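Local coordinates for carbohydrate binding family 6 (Clostridium thermocellum, PDB 5A8D), which probably hydrolyses terminal alpha-L-arabinofuranosyl linkages in plant polysaccharides, at residues C53-D58 and D70-S75; S101-I106 and W159-G164; G233-E238 and N265-A270; V281-T286 and Q298-I303. All coordinates share one frame; numbering follows the deposited sequence. Where two conformers were deposited one is given.

Interaction 1: residues C53-D58 and D70-S75; sequences CSHDSD and DITCIS
Cys53, Ser54 and His55 pair antiparallel with Thr72, Ile71 and Asp70 where two neighbouring strands of one propeller blade meet, their short axes running at 142° to each other. Two hydrogen-bonded pairs flank one non-hydrogen-bonded pair. In the first, Cys53 N gives its hydrogen to Thr72 O at 2.9 Å and Thr72 N returns one to Cys53 O; in the other, His55 N reaches Asp70 O at 2.9 Å and Asp70 N binds His55 O. Between them Ser54 and Ile71 bring their CA atoms to 4.4 Å, and Ile71 CG2 lies 3.6 Å from Cys53 O. The side chains of Cys53, His55, Asp70 and Thr72 share one face of the sheet. There the His55 ring, its CG turned anti to the carbonyl carbon (chi1 -57°), swings across toward the partner strand. Its NE2 donates to Thr72 OG1 at 2.9 Å, with the hydroxyl oxygen close to the ring plane but the N-H bent away from a straight line (131° at the hydrogen). Asp70 OD1 comes up beside the same histidine, 3.7 Å from His55 CB. Thr72 OG1 also meets OE1 of the poorly ordered Gln298, so the hydroxyl probably has two partners. The opposite face, carrying Ser54 and Ile71, packs on Pro104 of strand 104-109, and Ser54 OG is bound by the backbone N of Asp39. Strand 70-76 is thus flanked in its sheet by strand 48-55, which supplies these bonds, and strand 83-89, whose Val88 and Phe89 bond to the Ile71 backbone.

Interaction 2: residues S101-I106 and W159-G164; sequences SWAPSI and WLFDPG
Trp102 directs the edge of its six-membered ring at the face of Phe161 in a T-shaped pair, the ring centroids 5.6 Å apart and the planes at 89°. The nearest atoms are Trp102 CE3 and Phe161 CD1, at 3.8 Å. Next along the chain, Ala103 sets its methyl CB on Asp162 CB at 3.5 Å, near Phe161 O and the edge of the Phe161 ring. Pro163 follows, its CD 3.6 Å from Ala103 O. Ser105 then lays its CB against Pro163 O at 3.3 Å; with OG anti to the backbone N (chi1 -176°), the hydroxyl comes alongside Gly164, 3.8 Å from Gly164 CA. The touching parts run nearly parallel, yet no direct hydrogen bond crosses between them. Water takes that place: one molecule lies 2.9 Å from Ala103 O and 2.6 Å from Pro163 O, and a second, at longer range, joins Pro104 O to Pro163 O. Further out, Asp56 holds Trp102 NE1, Phe32 meets the Phe161 ring, and Asp162 OD2 is bound by His268 and by the backbone N of Ala212. Ser105 OG bonds to the backbone N of Val165. The chemistry is therefore split: aromatic and aliphatic contacts close the interface around Phe161, whereas the carbonyls around Pro163 meet through water instead of through strand pairing.

Interaction 3: residues G233-E238 and N265-A270; sequences GASKIE and NNNHHA
Ser235 OG is held by two bonds: it accepts from Asn267 ND2 at 3.0 Å, with an angle of 148° at the hydrogen, and it is also bonded to Ser228 O. The hydroxyl lies nearly in the amide plane of Asn267. At the other end of that amide, Asn267 OD1 is bound by Gln258, so both ends of the group are tied and its rotation is fixed. Ile237 lies across the amide and the ring beyond it. Its CG1 meets Asn267 CB at 3.8 Å, CD1 touches His269 CB at 3.7 Å, and CG2 sits squarely over the centre of the His269 ring, 4.0 Å from its centroid, a CH-pi contact only 6° off the normal. The isoleucine achieves this because its two branches diverge, CG2 anti to the backbone N and CG1 beside it. The histidine ring is itself fixed: ND1 donates to Asn267 O at 2.9 Å and NE2 bonds to Ser225. Earlier in the same segment, Asn266 OD1 accepts from both His268 N, which makes an Asx turn, and His268 ND1 at 2.7 Å, the two donors coming from opposite faces of the amide. Strands 237-242 and 269-274 belong to different four-stranded antiparallel sheets, so the contact joins two successive blades of the five-bladed beta-propeller characteristic of family 43 glycoside hydrolases.

Interaction 4: residues V281-T286 and Q298-I303; sequences VYHNRT and QRNVCI
Tyr282 and Cys302 form the hydrogen-bonded pair of two antiparallel strands at 151° to each other, with Tyr282 N to Cys302 O at 3.0 Å and the return bond, Cys302 N to Tyr282 O, at 2.7 Å. Asn284 N continues the pairing to Asn300 O at 2.8 Å, just after the cis peptide bond that precedes Asn300. On one face Cys302 CB lies over the Tyr282 ring, 3.8 Å from its centroid and displaced toward the rim, a CH-pi contact. Cys302 SG continues toward Asn284 O, at 3.7 Å. Tyr282 OH is bonded to Asp304. Past the strand, Arg285 CG packs against Asn300 OD1 at 3.1 Å, while Asn284 OD1 caps helix 285-289 through the backbone N of Val287. His283, modelled in two conformers, has CG anti to the backbone N (chi1 178°), which carries the ring toward Asn300 and the poorly ordered Arg299. There CE1 points at a face of the Arg299 guanidinium, the planes nearly perpendicular; NE2 lies over the centre of the Arg285 guanidinium, and buried ND1 has no partner in the model. Arg299 NH1 comes within 4.3 Å of Arg285 NE; Asn300 OD1, weakly bonded to Arg299 NH1, lies near both chains and may offset some of their repulsion.

In the fold
Interactions 1 to 4 come from successive parts of one propeller, and interaction 2 lies nearest the middle, about 6 Å from the chain centre to its own centre. Asp56 OD2 ties interaction 1 to interaction 2 through Trp102 NE1 at 2.9 Å, and Asp162 OD2 joins interaction 2 to His268 NE2 of interaction 3 at 2.6 Å. Segment 265-270 of interaction 3 leads into the sheet of interaction 4, where Ala270 O and Val281 N lie 2.8 Å apart. Gln298, poorly ordered, brings interaction 4 back to interaction 1, so the last blade meets the first. Interactions 1 and 3 do not touch, their nearest atoms being about 7 Å apart. Family 43 active sites lie at the propeller centre; interaction 2 probably lies nearest that site.

Interaction 1: residues C53-D58 and D70-S75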
loop_
_atom_site.group_PDB
_atom_site.type_symbol
_atom_site.label_atom_id
_atom_site.label_comp_id
_atom_site.label_asym_id
_atom_site.label_seq_id
_atom_site.Cartn_x
_atom_site.Cartn_y
_atom_site.Cartn_z
ATOM N N CYS A 53 53.353 31.415 24.079
ATOM C CA CYS A 53 53.586 30.816 22.752
ATOM C C CYS A 53 54.903 30.076 22.693
ATOM O O CYS A 53 55.889 30.555 23.213
ATOM C CB CYS A 53 53.637 31.858 21.682
ATOM S SG CYS A 53 51.984 32.424 21.234
ATOM N N SER A 54 54.913 28.893 22.072
ATOM C CA SER A 54 56.160 28.238 21.753
ATOM C C SER A 54 56.816 28.912 20.556
ATOM O O SER A 54 56.158 29.452 19.666
ATOM C CB SER A 54 56.006 26.723 21.461
ATOM O OG SER A 54 55.090 26.503 20.396
ATOM N N HIS A 55 58.148 28.853 20.569
ATOM C CA HIS A 55 58.993 29.297 19.450
ATOM C C HIS A 55 60.077 28.264 19.272
ATOM O O HIS A 55 60.534 27.618 20.245
ATOM C CB HIS A 55 59.589 30.695 19.688
ATOM C CG HIS A 55 58.541 31.719 19.935
ATOM N ND1 HIS A 55 57.736 32.215 18.931
ATOM C CD2 HIS A 55 58.072 32.252 21.093
ATOM C CE1 HIS A 55 56.836 33.032 19.455
ATOM N NE2 HIS A 55 57.024 33.070 20.761
ATOM N N ASP A 56 60.477 28.031 18.024
ATOM C CA ASP A 56 61.575 27.114 17.864
ATOM C C ASP A 56 62.603 27.728 16.894
ATOM O O ASP A 56 63.682 28.186 17.339
ATOM C CB ASP A 56 61.017 25.729 17.539
ATOM C CG ASP A 56 62.097 24.645 17.528
ATOM O OD1 ASP A 56 63.256 24.996 17.213
ATOM O OD2 ASP A 56 61.765 23.465 17.793
ATOM N N SER A 57 62.248 27.817 15.627
ATOM C CA SER A 57 63.174 28.337 14.598
ATOM C C SER A 57 62.323 29.169 13.620
ATOM O O SER A 57 61.258 29.624 14.039
ATOM C CB SER A 57 63.934 27.171 13.928
ATOM O OG SER A 57 64.272 26.080 14.796
ATOM N N ASP A 58 62.734 29.497 12.382
ATOM C CA ASP A 58 64.098 29.844 11.897
ATOM C C ASP A 58 63.909 31.003 10.876
ATOM O O ASP A 58 64.602 31.068 9.851
ATOM C CB ASP A 58 64.806 28.666 11.181
ATOM C CG ASP A 58 66.329 28.708 11.312
ATOM O OD1 ASP A 58 66.941 29.741 10.946
ATOM O OD2 ASP A 58 66.912 27.694 11.768
ATOM N N ASP A 70 61.922 28.170 22.784
ATOM C CA ASP A 70 61.513 28.460 24.128
ATOM C C ASP A 70 59.984 28.674 24.170
ATOM O O ASP A 70 59.318 28.421 23.196
ATOM C CB ASP A 70 62.304 29.682 24.659
ATOM C CG ASP A 70 61.950 31.014 23.977
ATOM O OD1 ASP A 70 61.073 31.043 23.105
ATOM O OD2 ASP A 70 62.539 32.059 24.393
ATOM N N ILE A 71 59.456 29.089 25.312
ATOM C CA ILE A 71 58.125 29.608 25.417
ATOM C C ILE A 71 58.196 31.044 25.959
ATOM O O ILE A 71 58.902 31.304 26.910
ATOM C CB ILE A 71 57.282 28.739 26.369
ATOM C CG1 ILE A 71 57.144 27.338 25.743
ATOM C CG2 ILE A 71 55.935 29.386 26.652
ATOM C CD1 ILE A 71 56.612 26.273 26.638
ATOM N N THR A 72 57.441 31.946 25.351
ATOM C CA THR A 72 57.359 33.338 25.728
ATOM C C THR A 72 55.930 33.642 26.171
ATOM O O THR A 72 55.003 32.829 26.003
ATOM C CB THR A 72 57.703 34.264 24.542
ATOM O OG1 THR A 72 56.785 34.030 23.469
ATOM C CG2 THR A 72 59.153 34.102 24.071
ATOM N N CYS A 73 55.763 34.796 26.791
ATOM C CA CYS A 73 54.483 35.198 27.369
ATOM C C CYS A 73 54.246 36.686 27.192
ATOM O O CYS A 73 55.181 37.501 27.345
ATOM C CB CYS A 73 54.542 34.855 28.859
ATOM S SG CYS A 73 53.046 35.317 29.773
ATOM N N ILE A 74 53.019 37.024 26.801
ATOM C CA ILE A 74 52.519 38.364 26.807
ATOM C C ILE A 74 51.255 38.427 27.669
ATOM O O ILE A 74 50.617 37.427 27.867
ATOM C CB ILE A 74 52.246 38.923 25.383
ATOM C CG1 ILE A 74 51.163 38.128 24.680
ATOM C CG2 ILE A 74 53.532 38.904 24.555
ATOM C CD1 ILE A 74 50.699 38.794 23.412
ATOM N N SER A 75 50.902 39.607 28.149
ATOM C CA SER A 75 49.640 39.754 28.899
ATOM C C SER A 75 48.935 41.051 28.639
ATOM O O SER A 75 49.511 42.051 28.178
ATOM C CB SER A 75 49.824 39.552 30.397
ATOM O OG SER A 75 50.504 40.643 30.987
#

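Interaction 2: residues S101-I106 and W159-G164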
loop_
_atom_site.group_PDB
_atom_site.type_symbol
_atom_site.label_atom_id
_atom_site.label_comp_id
_atom_site.label_asym_id
_atom_site.label_seq_id
_atom_site.Cartn_x
_atom_site.Cartn_y
_atom_site.Cartn_z
ATOM N N SER A 101 60.504 22.887 23.380
ATOM C CA SER A 101 59.272 23.094 24.141
ATOM C C SER A 101 58.162 23.604 23.275
ATOM O O SER A 101 57.918 24.816 23.238
ATOM C CB SER A 101 59.510 24.051 25.318
ATOM O OG SER A 101 59.932 25.346 24.876
ATOM N N TRP A 102 57.457 22.685 22.604
ATOM C CA TRP A 102 56.359 23.021 21.766
ATOM C C TRP A 102 55.061 22.989 22.588
ATOM O O TRP A 102 54.995 22.434 23.687
ATOM C CB TRP A 102 56.198 22.003 20.643
ATOM C CG TRP A 102 57.310 21.897 19.678
ATOM C CD1 TRP A 102 58.326 22.775 19.481
ATOM C CD2 TRP A 102 57.495 20.848 18.716
ATOM N NE1 TRP A 102 59.129 22.361 18.435
ATOM C CE2 TRP A 102 58.656 21.162 17.974
ATOM C CE3 TRP A 102 56.788 19.678 18.419
ATOM C CZ2 TRP A 102 59.136 20.337 16.957
ATOM C CZ3 TRP A 102 57.265 18.864 17.437
ATOM C CH2 TRP A 102 58.423 19.179 16.722
ATOM N N ALA A 103 54.027 23.582 22.014
ATOM C CA ALA A 103 52.647 23.297 22.378
ATOM C C ALA A 103 52.388 23.405 23.882
ATOM O O ALA A 103 52.008 22.429 24.542
ATOM C CB ALA A 103 52.244 21.921 21.823
ATOM N N PRO A 104 52.573 24.612 24.424
ATOM C CA PRO A 104 52.308 24.773 25.859
ATOM C C PRO A 104 50.863 24.543 26.258
ATOM O O PRO A 104 49.924 24.770 25.467
ATOM C CB PRO A 104 52.679 26.225 26.102
ATOM C CG PRO A 104 52.516 26.914 24.796
ATOM C CD PRO A 104 52.923 25.877 23.795
ATOM N N SER A 105 50.712 24.148 27.517
ATOM C CA SER A 105 49.460 24.123 28.208
ATOM C C SER A 105 49.761 24.699 29.558
ATOM O O SER A 105 50.726 24.284 30.215
ATOM C CB SER A 105 48.946 22.683 28.348
ATOM O OG SER A 105 47.636 22.652 28.957
ATOM N N ILE A 106 48.928 25.601 30.031
ATOM C CA ILE A 106 49.185 26.301 31.303
ATOM C C ILE A 106 47.978 26.186 32.264
ATOM O O ILE A 106 46.878 26.401 31.844
ATOM C CB ILE A 106 49.542 27.795 31.053
ATOM C CG1 ILE A 106 49.762 28.586 32.339
ATOM C CG2 ILE A 106 48.513 28.493 30.189
ATOM C CD1 ILE A 106 51.114 28.397 32.896
ATOM N N TRP A 159 51.284 10.487 17.700
ATOM C CA TRP A 159 52.234 11.579 18.030
ATOM C C TRP A 159 52.050 12.045 19.442
ATOM O O TRP A 159 50.868 12.255 19.840
ATOM C CB TRP A 159 51.951 12.794 17.101
ATOM C CG TRP A 159 52.018 12.395 15.669
ATOM C CD1 TRP A 159 52.741 11.366 15.123
ATOM C CD2 TRP A 159 51.352 13.035 14.569
ATOM N NE1 TRP A 159 52.553 11.327 13.761
ATOM C CE2 TRP A 159 51.697 12.338 13.402
ATOM C CE3 TRP A 159 50.492 14.130 14.471
ATOM C CZ2 TRP A 159 51.199 12.697 12.141
ATOM C CZ3 TRP A 159 50.001 14.483 13.238
ATOM C CH2 TRP A 159 50.346 13.779 12.092
ATOM N N LEU A 160 53.160 12.315 20.162
ATOM C CA LEU A 160 53.116 12.729 21.572
ATOM C C LEU A 160 53.866 14.047 21.722
ATOM O O LEU A 160 55.095 14.059 21.801
ATOM C CB LEU A 160 53.769 11.659 22.453
ATOM C CG LEU A 160 52.894 10.658 23.222
ATOM C CD1 LEU A 160 51.695 10.174 22.442
ATOM C CD2 LEU A 160 53.745 9.483 23.679
ATOM N N PHE A 161 53.130 15.162 21.755
ATOM C CA PHE A 161 53.794 16.471 21.918
ATOM C C PHE A 161 52.911 17.607 22.389
ATOM O O PHE A 161 53.472 18.630 22.777
ATOM C CB PHE A 161 54.566 16.936 20.639
ATOM C CG PHE A 161 53.679 17.360 19.482
ATOM C CD1 PHE A 161 53.265 18.682 19.375
ATOM C CD2 PHE A 161 53.313 16.466 18.496
ATOM C CE1 PHE A 161 52.458 19.122 18.345
ATOM C CE2 PHE A 161 52.496 16.898 17.440
ATOM C CZ PHE A 161 52.068 18.213 17.381
ATOM N N ASP A 162 51.568 17.498 22.270
ATOM C CA ASP A 162 50.702 18.650 22.478
ATOM C C ASP A 162 49.639 18.330 23.559
ATOM O O ASP A 162 48.507 17.976 23.246
ATOM C CB ASP A 162 50.070 19.259 21.218
ATOM C CG ASP A 162 49.448 18.257 20.283
ATOM O OD1 ASP A 162 49.536 17.028 20.543
ATOM O OD2 ASP A 162 48.927 18.749 19.206
ATOM N N PRO A 163 50.022 18.511 24.816
ATOM C CA PRO A 163 49.082 18.260 25.926
ATOM C C PRO A 163 48.064 19.355 26.110
ATOM O O PRO A 163 48.341 20.534 25.852
ATOM C CB PRO A 163 49.988 18.243 27.119
ATOM C CG PRO A 163 51.077 19.232 26.784
ATOM C CD PRO A 163 51.323 19.002 25.317
ATOM N N GLY A 164 46.878 18.971 26.549
ATOM C CA GLY A 164 45.873 19.902 27.022
ATOM C C GLY A 164 45.543 19.459 28.440
ATOM O O GLY A 164 45.020 18.364 28.652
HETATM O O HOH W 1 49.416 21.537 23.711
HETATM O O HOH W 2 47.040 23.417 25.522
#

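Interaction 3: residues G233-E238 and N265-A270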
loop_
_atom_site.group_PDB
_atom_site.type_symbol
_atom_site.label_atom_id
_atom_site.label_comp_id
_atom_site.label_asym_id
_atom_site.label_seq_id
_atom_site.Cartn_x
_atom_site.Cartn_y
_atom_site.Cartn_z
ATOM N N GLY A 233 38.635 18.409 3.316
ATOM C CA GLY A 233 39.075 19.765 3.315
ATOM C C GLY A 233 40.193 20.032 4.306
ATOM O O GLY A 233 40.789 19.125 4.880
ATOM N N ALA A 234 40.408 21.308 4.551
ATOM C CA ALA A 234 41.457 21.777 5.395
ATOM C C ALA A 234 41.234 21.292 6.836
ATOM O O ALA A 234 40.125 20.900 7.218
ATOM C CB ALA A 234 41.455 23.290 5.365
ATOM N N SER A 235 42.293 21.312 7.625
ATOM C CA SER A 235 42.166 21.056 9.065
ATOM C C SER A 235 41.400 22.225 9.670
ATOM O O SER A 235 41.663 23.375 9.305
ATOM C CB SER A 235 43.584 20.952 9.665
ATOM O OG SER A 235 43.584 20.965 11.055
ATOM N N LYS A 236 40.482 21.923 10.587
ATOM C CA LYS A 236 39.716 22.923 11.300
ATOM C C LYS A 236 39.743 22.705 12.745
ATOM O O LYS A 236 40.140 21.635 13.213
ATOM C CB LYS A 236 38.254 22.841 10.813
ATOM C CG LYS A 236 38.081 22.944 9.311
ATOM C CD LYS A 236 36.632 22.724 8.861
ATOM C CE LYS A 236 36.535 22.736 7.337
ATOM N NZ LYS A 236 37.158 21.510 6.692
ATOM N N ILE A 237 39.309 23.696 13.524
ATOM C CA ILE A 237 39.146 23.433 14.963
ATOM C C ILE A 237 37.674 22.970 15.163
ATOM O O ILE A 237 36.750 23.692 14.798
ATOM C CB ILE A 237 39.457 24.680 15.823
ATOM C CG1 ILE A 237 40.939 25.098 15.715
ATOM C CG2 ILE A 237 39.120 24.382 17.263
ATOM C CD1 ILE A 237 41.272 26.386 16.456
ATOM N N GLU A 238 37.494 21.768 15.677
ATOM C CA GLU A 238 36.200 21.115 15.806
ATOM C C GLU A 238 36.025 20.673 17.244
ATOM O O GLU A 238 36.925 20.833 18.062
ATOM C CB GLU A 238 36.091 19.933 14.837
ATOM C CG GLU A 238 36.410 20.362 13.404
ATOM C CD GLU A 238 36.018 19.383 12.330
ATOM O OE1 GLU A 238 35.100 18.615 12.528
ATOM O OE2 GLU A 238 36.610 19.442 11.218
ATOM N N ASN A 265 50.091 23.518 9.442
ATOM C CA ASN A 265 49.591 22.357 10.202
ATOM C C ASN A 265 49.470 22.717 11.682
ATOM O O ASN A 265 49.968 21.976 12.579
ATOM C CB ASN A 265 50.448 21.105 10.001
ATOM C CG ASN A 265 50.643 20.747 8.524
ATOM O OD1 ASN A 265 50.047 21.371 7.608
ATOM N ND2 ASN A 265 51.492 19.744 8.278
ATOM N N ASN A 266 48.848 23.884 11.903
ATOM C CA ASN A 266 48.740 24.474 13.242
ATOM C C ASN A 266 47.385 25.106 13.624
ATOM O O ASN A 266 47.138 26.317 13.521
ATOM C CB ASN A 266 49.880 25.459 13.521
ATOM C CG ASN A 266 49.911 25.895 14.987
ATOM O OD1 ASN A 266 49.245 25.297 15.832
ATOM N ND2 ASN A 266 50.693 26.908 15.292
ATOM N N ASN A 267 46.564 24.254 14.210
ATOM C CA ASN A 267 45.313 24.643 14.852
ATOM C C ASN A 267 45.373 24.475 16.353
ATOM O O ASN A 267 44.337 24.181 17.020
ATOM C CB ASN A 267 44.152 23.852 14.212
ATOM C CG ASN A 267 43.603 24.535 12.996
ATOM O OD1 ASN A 267 43.483 25.750 12.959
ATOM N ND2 ASN A 267 43.274 23.786 11.989
ATOM N N HIS A 268 46.571 24.662 16.933
ATOM C CA HIS A 268 46.706 24.735 18.370
ATOM C C HIS A 268 45.990 25.969 18.860
ATOM O O HIS A 268 45.988 26.999 18.223
ATOM C CB HIS A 268 48.169 24.673 18.834
ATOM C CG HIS A 268 48.752 23.348 18.532
ATOM N ND1 HIS A 268 49.298 23.047 17.308
ATOM C CD2 HIS A 268 48.692 22.189 19.223
ATOM C CE1 HIS A 268 49.626 21.767 17.292
ATOM N NE2 HIS A 268 49.237 21.225 18.425
ATOM N N HIS A 269 45.316 25.809 19.983
ATOM C CA HIS A 269 44.338 26.850 20.421
ATOM C C HIS A 269 44.101 26.750 21.900
ATOM O O HIS A 269 44.416 25.724 22.534
ATOM C CB HIS A 269 42.987 26.691 19.681
ATOM C CG HIS A 269 42.287 25.400 19.971
ATOM N ND1 HIS A 269 42.693 24.200 19.441
ATOM C CD2 HIS A 269 41.240 25.113 20.785
ATOM C CE1 HIS A 269 41.949 23.223 19.936
ATOM N NE2 HIS A 269 41.071 23.749 20.770
ATOM N N ALA A 270 43.528 27.801 22.446
ATOM C CA ALA A 270 43.041 27.808 23.815
ATOM C C ALA A 270 41.643 28.378 23.808
ATOM O O ALA A 270 41.333 29.238 22.975
ATOM C CB ALA A 270 43.944 28.614 24.742
#

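Interaction 4: residues V281-T286 and Q298-I303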
loop_
_atom_site.group_PDB
_atom_site.type_symbol
_atom_site.label_atom_id
_atom_site.label_comp_id
_atom_site.label_asym_id
_atom_site.label_seq_id
_atom_site.Cartn_x
_atom_site.Cartn_y
_atom_site.Cartn_z
ATOM N N VAL A 281 41.546 31.534 21.347
ATOM C CA VAL A 281 42.794 32.116 20.924
ATOM C C VAL A 281 43.529 31.075 20.052
ATOM O O VAL A 281 43.599 29.894 20.402
ATOM C CB VAL A 281 43.648 32.706 22.100
ATOM C CG1 VAL A 281 42.826 33.113 23.359
ATOM C CG2 VAL A 281 44.776 31.847 22.495
ATOM N N TYR A 282 44.025 31.540 18.913
ATOM C CA TYR A 282 44.599 30.639 17.940
ATOM C C TYR A 282 45.626 31.377 17.123
ATOM O O TYR A 282 45.713 32.574 17.178
ATOM C CB TYR A 282 43.503 29.988 17.116
ATOM C CG TYR A 282 42.656 30.949 16.336
ATOM C CD1 TYR A 282 41.615 31.639 16.933
ATOM C CD2 TYR A 282 42.929 31.220 15.002
ATOM C CE1 TYR A 282 40.868 32.543 16.259
ATOM C CE2 TYR A 282 42.142 32.127 14.288
ATOM C CZ TYR A 282 41.117 32.789 14.914
ATOM O OH TYR A 282 40.328 33.722 14.261
ATOM N N HIS A 283 46.480 30.631 16.428
ATOM C CA HIS A 283 47.584 31.251 15.674
ATOM C C HIS A 283 47.170 31.139 14.206
ATOM O O HIS A 283 46.761 30.079 13.742
ATOM C CB HIS A 283 48.951 30.590 16.018
ATOM C CG HIS A 283 50.136 31.132 15.267
ATOM N ND1 HIS A 283 50.937 32.149 15.750
ATOM C CD2 HIS A 283 50.686 30.753 14.090
ATOM C CE1 HIS A 283 51.902 32.399 14.881
ATOM N NE2 HIS A 283 51.772 31.574 13.864
ATOM N N ASN A 284 47.237 32.255 13.483
ATOM C CA ASN A 284 46.891 32.223 12.064
ATOM C C ASN A 284 47.441 33.488 11.410
ATOM O O ASN A 284 46.855 34.548 11.566
ATOM C CB ASN A 284 45.388 32.095 11.886
ATOM C CG ASN A 284 44.959 31.924 10.422
ATOM O OD1 ASN A 284 45.363 32.702 9.556
ATOM N ND2 ASN A 284 44.086 30.947 10.158
ATOM N N ARG A 285 48.580 33.346 10.715
ATOM C CA ARG A 285 49.237 34.462 9.988
ATOM C C ARG A 285 48.302 35.172 9.033
ATOM O O ARG A 285 48.230 36.408 9.044
ATOM C CB ARG A 285 50.452 33.982 9.174
ATOM C CG ARG A 285 51.703 33.655 9.981
ATOM C CD ARG A 285 52.703 32.774 9.201
ATOM N NE ARG A 285 53.143 31.581 9.952
ATOM C CZ ARG A 285 52.394 30.492 10.187
ATOM N NH1 ARG A 285 51.128 30.426 9.769
ATOM N NH2 ARG A 285 52.898 29.469 10.888
ATOM N N THR A 286 47.573 34.394 8.234
ATOM C CA THR A 286 46.673 34.934 7.222
ATOM C C THR A 286 45.585 35.780 7.848
ATOM O O THR A 286 45.412 36.933 7.478
ATOM C CB THR A 286 45.988 33.819 6.384
ATOM O OG1 THR A 286 46.966 32.872 5.932
ATOM C CG2 THR A 286 45.241 34.412 5.185
ATOM N N GLN A 298 53.828 39.292 19.899
ATOM C CA GLN A 298 53.549 37.849 19.785
ATOM C C GLN A 298 52.593 37.560 18.614
ATOM O O GLN A 298 51.366 37.527 18.785
ATOM C CB GLN A 298 53.025 37.245 21.116
ATOM C CG GLN A 298 53.352 35.767 21.354
ATOM C CD GLN A 298 53.697 35.422 22.822
ATOM O OE1 GLN A 298 54.839 35.618 23.272
ATOM N NE2 GLN A 298 52.723 34.868 23.560
ATOM N N ARG A 299 53.173 37.391 17.417
ATOM C CA ARG A 299 52.484 36.753 16.274
ATOM C C ARG A 299 51.432 37.741 15.669
ATOM O O ARG A 299 51.706 38.920 15.799
ATOM C CB ARG A 299 52.080 35.338 16.754
ATOM C CG ARG A 299 53.309 34.486 17.122
ATOM C CD ARG A 299 54.486 34.683 16.136
ATOM N NE ARG A 299 55.313 33.499 15.865
ATOM C CZ ARG A 299 55.410 32.848 14.693
ATOM N NH1 ARG A 299 54.733 33.217 13.604
ATOM N NH2 ARG A 299 56.205 31.791 14.610
ATOM N N ASN A 300 50.331 37.439 14.963
ATOM C CA ASN A 300 49.796 36.162 14.444
ATOM C C ASN A 300 48.846 35.375 15.356
ATOM O O ASN A 300 48.247 34.419 14.903
ATOM C CB ASN A 300 50.830 35.251 13.780
ATOM C CG ASN A 300 51.580 35.915 12.658
ATOM O OD1 ASN A 300 52.668 35.467 12.324
ATOM N ND2 ASN A 300 51.027 36.974 12.079
ATOM N N VAL A 301 48.698 35.806 16.608
ATOM C CA VAL A 301 47.761 35.190 17.557
ATOM C C VAL A 301 46.472 35.967 17.541
ATOM O O VAL A 301 46.458 37.128 17.912
ATOM C CB VAL A 301 48.293 35.219 18.956
ATOM C CG1 VAL A 301 47.237 34.670 19.947
ATOM C CG2 VAL A 301 49.534 34.327 18.980
ATOM N N CYS A 302 45.406 35.293 17.143
ATOM C CA CYS A 302 44.104 35.921 16.945
ATOM C C CYS A 302 43.257 35.607 18.153
ATOM O O CYS A 302 43.355 34.506 18.708
ATOM C CB CYS A 302 43.468 35.325 15.717
ATOM S SG CYS A 302 44.489 35.637 14.213
ATOM N N ILE A 303 42.367 36.539 18.497
ATOM C CA ILE A 303 41.447 36.344 19.611
ATOM C C ILE A 303 40.034 36.665 19.127
ATOM O O ILE A 303 39.781 37.772 18.639
ATOM C CB ILE A 303 41.818 37.229 20.795
ATOM C CG1 ILE A 303 43.232 36.908 21.299
ATOM C CG2 ILE A 303 40.775 37.075 21.943
ATOM C CD1 ILE A 303 43.772 38.036 22.184
#